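Local atomic coordinates of beta-N-acetylglucosaminidase (Thermotoga maritima, PDB entry 3WO8), a protein that probably hydrolyses terminal non-reducing N-acetyl-D-hexosamine residues in N-acetyl-beta-D-hexosaminides, as a glycoside hydrolase of family 3. Residues L16-F21 and R39-L44; D68-S73 and G118-F123. All blocks are in the same frame, centred on the assembly; numbering follows the deposited sequence.

Contact 1. Residues L16-F21 and R39-L44; sequences LGKLFF and RPTGIL
Gly42 N gives Phe20 O a hydrogen bond of 3.1 Å where Phe21 and Gly42 pair in parallel between strands 20-24 and 42-45. Thr41 N makes two weak bonds, to Phe20 O and to Gly17 O, and so links the 3-10 turn with the start of the strand. Beside these bonds the packing is tight: the Gly42 backbone lies over one face of the Phe21 ring, and Gly42, having no side chain, allows the flat ring to settle there. The ring's CE1 corner reaches on to Leu44, 3.9 Å from its CB, while Leu44 N sits at the ring edge in its plane.

Gly17 belongs to the 3-10 segment 16-19, and its CA, bare of any side chain, approaches Arg39 O at 3.3 Å in a CA-H...O contact. Its own carbonyl takes a CA-H...O contact from Pro40, whose ring adds apolar surface beside Phe20 CB.

Toward solvent the contact becomes looser. The Lys18 chain bends at chi2 (61°), which brings CD to 3.6 Å from Thr41 OG1, a van der Waals contact. A water bridges the two, 3.0 Å from Thr41 OG1 and weakly bonded to Lys18 NZ. Lys18 NZ and Arg39 NH2 stand 4.5 Å apart, a like-charge pair whose repulsion is probably eased by solvent near the exposed Arg39.

Thr41 and Lys18 touch helix 310-326 through Val320, and Phe21 meets strand 283-286. Strand 20-24, helix 29-37 and strand 42-45 form the beta-alpha-beta unit that opens the TIM barrel of this family 3 enzyme.

Contact 2. Residues D68-S73 and G118-F123; sequences DFLISS and GLNMVF
A chi1 of 66° sets Asn120 CG between its backbone N and carbonyl carbon, and a chi2 near zero turns the amide to face the backbone of Phe69 and Ile71. Asn120 ND2 then donates to Phe69 O at 2.7 Å, nearly within its own amide plane, while OD1 accepts Ile71 N at 2.6 Å, the donor tilted 32° from the carbonyl plane. An asparagine suits this place because one flat group offers both a donor and an acceptor to the backbone where the loop runs into strand 70-72. Asn120 N adds a bond of 2.9 Å to Ile71 O.

Farther along, Phe123 N donates to Ser73 O at 3.0 Å. Small Ser72 fits over one face of the Phe123 ring, OG 3.6 Å above its plane. The flexible Met121 chain bends at chi3, bringing CE onto Leu70 CD1, and branched Ile71 meets Leu119 CD1 with CG2 at 3.6 Å.

Gly118, at positive phi, is the C-prime residue of the Schellman motif ending helix 100-117. Helix 53-66 covers Ile71 and Leu119 through Met60, Leu70 and Met121 touch Phe21 of strand 20-24, and strand 42-45 flanks strand 70-72.

In the fold
From the N terminus, the chain enters strand 20-24, passes through helix 29-37 and returns in strand 42-45, so contact 1 closes a short loop of 17 residues. Helix 53-66 then leads to strand 70-72, and contact 2 closes a longer loop of 44 residues, which includes helix 100-117, at strand 121-122. The two loops follow in series, neither nested nor crossed, with contact centres about 11 Å apart. Strands 42-45 and 70-72 are neighbours, probably hydrogen-bonded through Ile43 N to Leu70 O and Leu70 N to Thr41 O. Together the contacts join the first four strands of the TIM barrel, and the rings of Phe21 and Phe123 meet between them.

Contact 1. Residues L16-F21 and R39-L44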
# COMPACT_ATOMS: atom_id res chain seq x y z
N LEU B 16 23.46 -11.32 -23.92
CA LEU B 16 23.63 -9.85 -23.85
C LEU B 16 22.34 -9.05 -23.54
O LEU B 16 22.34 -7.82 -23.49
CB LEU B 16 24.28 -9.32 -25.15
CG LEU B 16 23.76 -9.74 -26.53
CD1 LEU B 16 24.39 -8.88 -27.61
CD2 LEU B 16 24.06 -11.20 -26.83
N GLY B 17 21.25 -9.78 -23.33
CA GLY B 17 20.08 -9.21 -22.65
C GLY B 17 20.45 -8.70 -21.26
O GLY B 17 19.84 -7.73 -20.76
N LYS B 18 21.46 -9.34 -20.65
CA LYS B 18 22.04 -8.87 -19.39
C LYS B 18 22.47 -7.40 -19.39
O LYS B 18 22.57 -6.81 -18.32
CB LYS B 18 23.25 -9.71 -18.98
CG LYS B 18 22.96 -10.87 -18.07
CD LYS B 18 22.01 -11.88 -18.69
CE LYS B 18 21.60 -12.92 -17.66
NZ LYS B 18 20.70 -13.93 -18.24
N LEU B 19 22.72 -6.83 -20.56
CA LEU B 19 23.22 -5.45 -20.63
C LEU B 19 22.16 -4.38 -20.59
O LEU B 19 22.48 -3.17 -20.54
CB LEU B 19 24.10 -5.25 -21.86
CG LEU B 19 25.57 -5.58 -21.60
CD1 LEU B 19 25.92 -5.70 -20.12
CD2 LEU B 19 25.94 -6.88 -22.27
N PHE B 20 20.89 -4.80 -20.55
CA PHE B 20 19.81 -3.86 -20.69
C PHE B 20 18.82 -3.81 -19.53
O PHE B 20 18.37 -4.84 -19.03
CB PHE B 20 19.09 -4.17 -21.97
CG PHE B 20 19.83 -3.75 -23.20
CD1 PHE B 20 20.01 -2.40 -23.48
CD2 PHE B 20 20.35 -4.70 -24.07
CE1 PHE B 20 20.69 -2.00 -24.61
CE2 PHE B 20 21.02 -4.30 -25.21
CZ PHE B 20 21.20 -2.96 -25.47
N PHE B 21 18.50 -2.57 -19.16
CA PHE B 21 17.46 -2.23 -18.21
C PHE B 21 16.34 -1.40 -18.92
O PHE B 21 16.60 -0.34 -19.47
CB PHE B 21 18.07 -1.44 -17.03
CG PHE B 21 17.52 -1.85 -15.69
CD1 PHE B 21 16.15 -1.81 -15.45
CD2 PHE B 21 18.36 -2.34 -14.70
CE1 PHE B 21 15.64 -2.22 -14.24
CE2 PHE B 21 17.85 -2.74 -13.48
CZ PHE B 21 16.49 -2.67 -13.25
N ARG B 39 16.24 -10.61 -23.92
CA ARG B 39 15.89 -11.08 -22.57
C ARG B 39 16.47 -10.08 -21.62
O ARG B 39 17.48 -10.34 -20.95
CB ARG B 39 16.33 -12.52 -22.33
CG ARG B 39 15.50 -13.55 -23.12
CD ARG B 39 15.06 -14.78 -22.31
NE ARG B 39 16.13 -15.25 -21.42
CZ ARG B 39 17.16 -16.02 -21.78
NH1 ARG B 39 17.26 -16.45 -23.03
NH2 ARG B 39 18.10 -16.39 -20.89
N PRO B 40 15.85 -8.90 -21.58
CA PRO B 40 16.44 -7.82 -20.82
C PRO B 40 16.46 -8.25 -19.37
O PRO B 40 15.56 -8.97 -18.94
CB PRO B 40 15.51 -6.64 -21.09
CG PRO B 40 14.22 -7.24 -21.54
CD PRO B 40 14.50 -8.60 -22.08
N THR B 41 17.51 -7.90 -18.64
CA THR B 41 17.65 -8.37 -17.27
C THR B 41 16.85 -7.43 -16.37
O THR B 41 16.09 -7.88 -15.51
CB THR B 41 19.16 -8.53 -16.87
OG1 THR B 41 19.54 -9.91 -17.00
CG2 THR B 41 19.45 -8.12 -15.42
N GLY B 42 17.01 -6.13 -16.60
CA GLY B 42 16.41 -5.08 -15.79
C GLY B 42 15.01 -4.67 -16.22
O GLY B 42 14.81 -4.22 -17.34
N ILE B 43 14.04 -4.85 -15.33
CA ILE B 43 12.65 -4.49 -15.60
C ILE B 43 12.40 -3.35 -14.66
O ILE B 43 12.37 -3.59 -13.47
CB ILE B 43 11.66 -5.63 -15.23
CG1 ILE B 43 11.96 -6.92 -15.99
CG2 ILE B 43 10.21 -5.20 -15.47
CD1 ILE B 43 11.84 -6.79 -17.49
N LEU B 44 12.26 -2.13 -15.16
CA LEU B 44 11.88 -0.98 -14.34
C LEU B 44 10.38 -0.73 -14.50
O LEU B 44 9.95 -0.50 -15.61
CB LEU B 44 12.65 0.26 -14.76
CG LEU B 44 12.09 1.58 -14.29
CD1 LEU B 44 12.01 1.57 -12.77
CD2 LEU B 44 12.93 2.77 -14.73
O HOH W 1 17.80 -12.37 -17.41

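Contact 2. Residues D68-S73 and G118-F123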
# COMPACT_ATOMS: atom_id res chain seq x y z
N ASP B 68 15.05 -14.72 -14.64
CA ASP B 68 15.66 -14.21 -13.45
C ASP B 68 16.02 -12.78 -13.78
O ASP B 68 16.86 -12.57 -14.64
CB ASP B 68 16.87 -15.09 -13.13
CG ASP B 68 17.56 -14.68 -11.85
OD1 ASP B 68 16.89 -14.55 -10.81
OD2 ASP B 68 18.79 -14.51 -11.88
N PHE B 69 15.35 -11.82 -13.13
CA PHE B 69 15.53 -10.38 -13.41
C PHE B 69 15.83 -9.51 -12.22
O PHE B 69 15.70 -9.91 -11.07
CB PHE B 69 14.27 -9.77 -14.01
CG PHE B 69 13.69 -10.55 -15.13
CD1 PHE B 69 12.90 -11.65 -14.88
CD2 PHE B 69 13.89 -10.16 -16.45
CE1 PHE B 69 12.32 -12.37 -15.93
CE2 PHE B 69 13.34 -10.90 -17.51
CZ PHE B 69 12.54 -12.00 -17.25
N LEU B 70 16.23 -8.29 -12.54
CA LEU B 70 16.37 -7.25 -11.58
C LEU B 70 15.18 -6.37 -11.78
O LEU B 70 15.10 -5.69 -12.78
CB LEU B 70 17.61 -6.44 -11.87
CG LEU B 70 18.90 -7.21 -11.64
CD1 LEU B 70 20.07 -6.27 -11.83
CD2 LEU B 70 18.93 -7.83 -10.26
N ILE B 71 14.26 -6.39 -10.80
CA ILE B 71 12.97 -5.71 -10.85
C ILE B 71 13.00 -4.53 -9.91
O ILE B 71 13.19 -4.69 -8.70
CB ILE B 71 11.83 -6.67 -10.51
CG1 ILE B 71 12.01 -7.95 -11.33
CG2 ILE B 71 10.49 -6.04 -10.89
CD1 ILE B 71 10.89 -8.98 -11.27
N SER B 72 12.86 -3.33 -10.47
CA SER B 72 13.08 -2.14 -9.68
C SER B 72 11.97 -1.11 -9.91
O SER B 72 11.08 -1.37 -10.74
CB SER B 72 14.44 -1.53 -9.95
OG SER B 72 14.59 -0.32 -9.19
N SER B 73 12.04 -0.00 -9.16
CA SER B 73 11.09 1.07 -9.23
C SER B 73 11.83 2.34 -8.79
O SER B 73 12.92 2.21 -8.26
CB SER B 73 9.94 0.81 -8.27
OG SER B 73 10.12 1.51 -7.00
N GLY B 118 7.75 -8.04 -4.73
CA GLY B 118 8.49 -8.77 -5.74
C GLY B 118 9.59 -7.98 -6.39
O GLY B 118 10.22 -8.44 -7.30
N LEU B 119 9.78 -6.75 -5.95
CA LEU B 119 10.91 -5.99 -6.37
C LEU B 119 12.17 -6.51 -5.67
O LEU B 119 12.13 -6.93 -4.50
CB LEU B 119 10.74 -4.53 -5.97
CG LEU B 119 9.74 -3.61 -6.67
CD1 LEU B 119 9.56 -3.97 -8.14
CD2 LEU B 119 8.42 -3.62 -5.93
N ASN B 120 13.29 -6.47 -6.37
CA ASN B 120 14.56 -6.87 -5.78
C ASN B 120 15.65 -5.81 -5.94
O ASN B 120 16.80 -6.06 -5.69
CB ASN B 120 14.96 -8.22 -6.35
CG ASN B 120 15.27 -8.17 -7.84
OD1 ASN B 120 15.29 -7.11 -8.47
ND2 ASN B 120 15.54 -9.32 -8.40
N MET B 121 15.25 -4.60 -6.31
CA MET B 121 16.16 -3.50 -6.48
C MET B 121 15.35 -2.24 -6.37
O MET B 121 14.13 -2.28 -6.63
CB MET B 121 16.76 -3.57 -7.88
CG MET B 121 17.66 -2.39 -8.27
SD MET B 121 18.64 -2.65 -9.79
CE MET B 121 19.39 -4.19 -9.37
N VAL B 122 16.01 -1.13 -6.03
CA VAL B 122 15.36 0.18 -6.07
C VAL B 122 16.30 1.26 -6.54
O VAL B 122 17.47 1.27 -6.19
CB VAL B 122 14.76 0.59 -4.69
CG1 VAL B 122 15.82 0.64 -3.61
CG2 VAL B 122 14.09 1.95 -4.77
N PHE B 123 15.78 2.22 -7.27
CA PHE B 123 16.61 3.31 -7.66
C PHE B 123 16.69 4.35 -6.58
O PHE B 123 16.36 5.47 -6.78
CB PHE B 123 16.22 3.86 -9.04
CG PHE B 123 16.44 2.85 -10.17
CD1 PHE B 123 17.59 2.10 -10.24
CD2 PHE B 123 15.51 2.66 -11.14
CE1 PHE B 123 17.80 1.19 -11.25
CE2 PHE B 123 15.72 1.76 -12.16
CZ PHE B 123 16.87 1.02 -12.22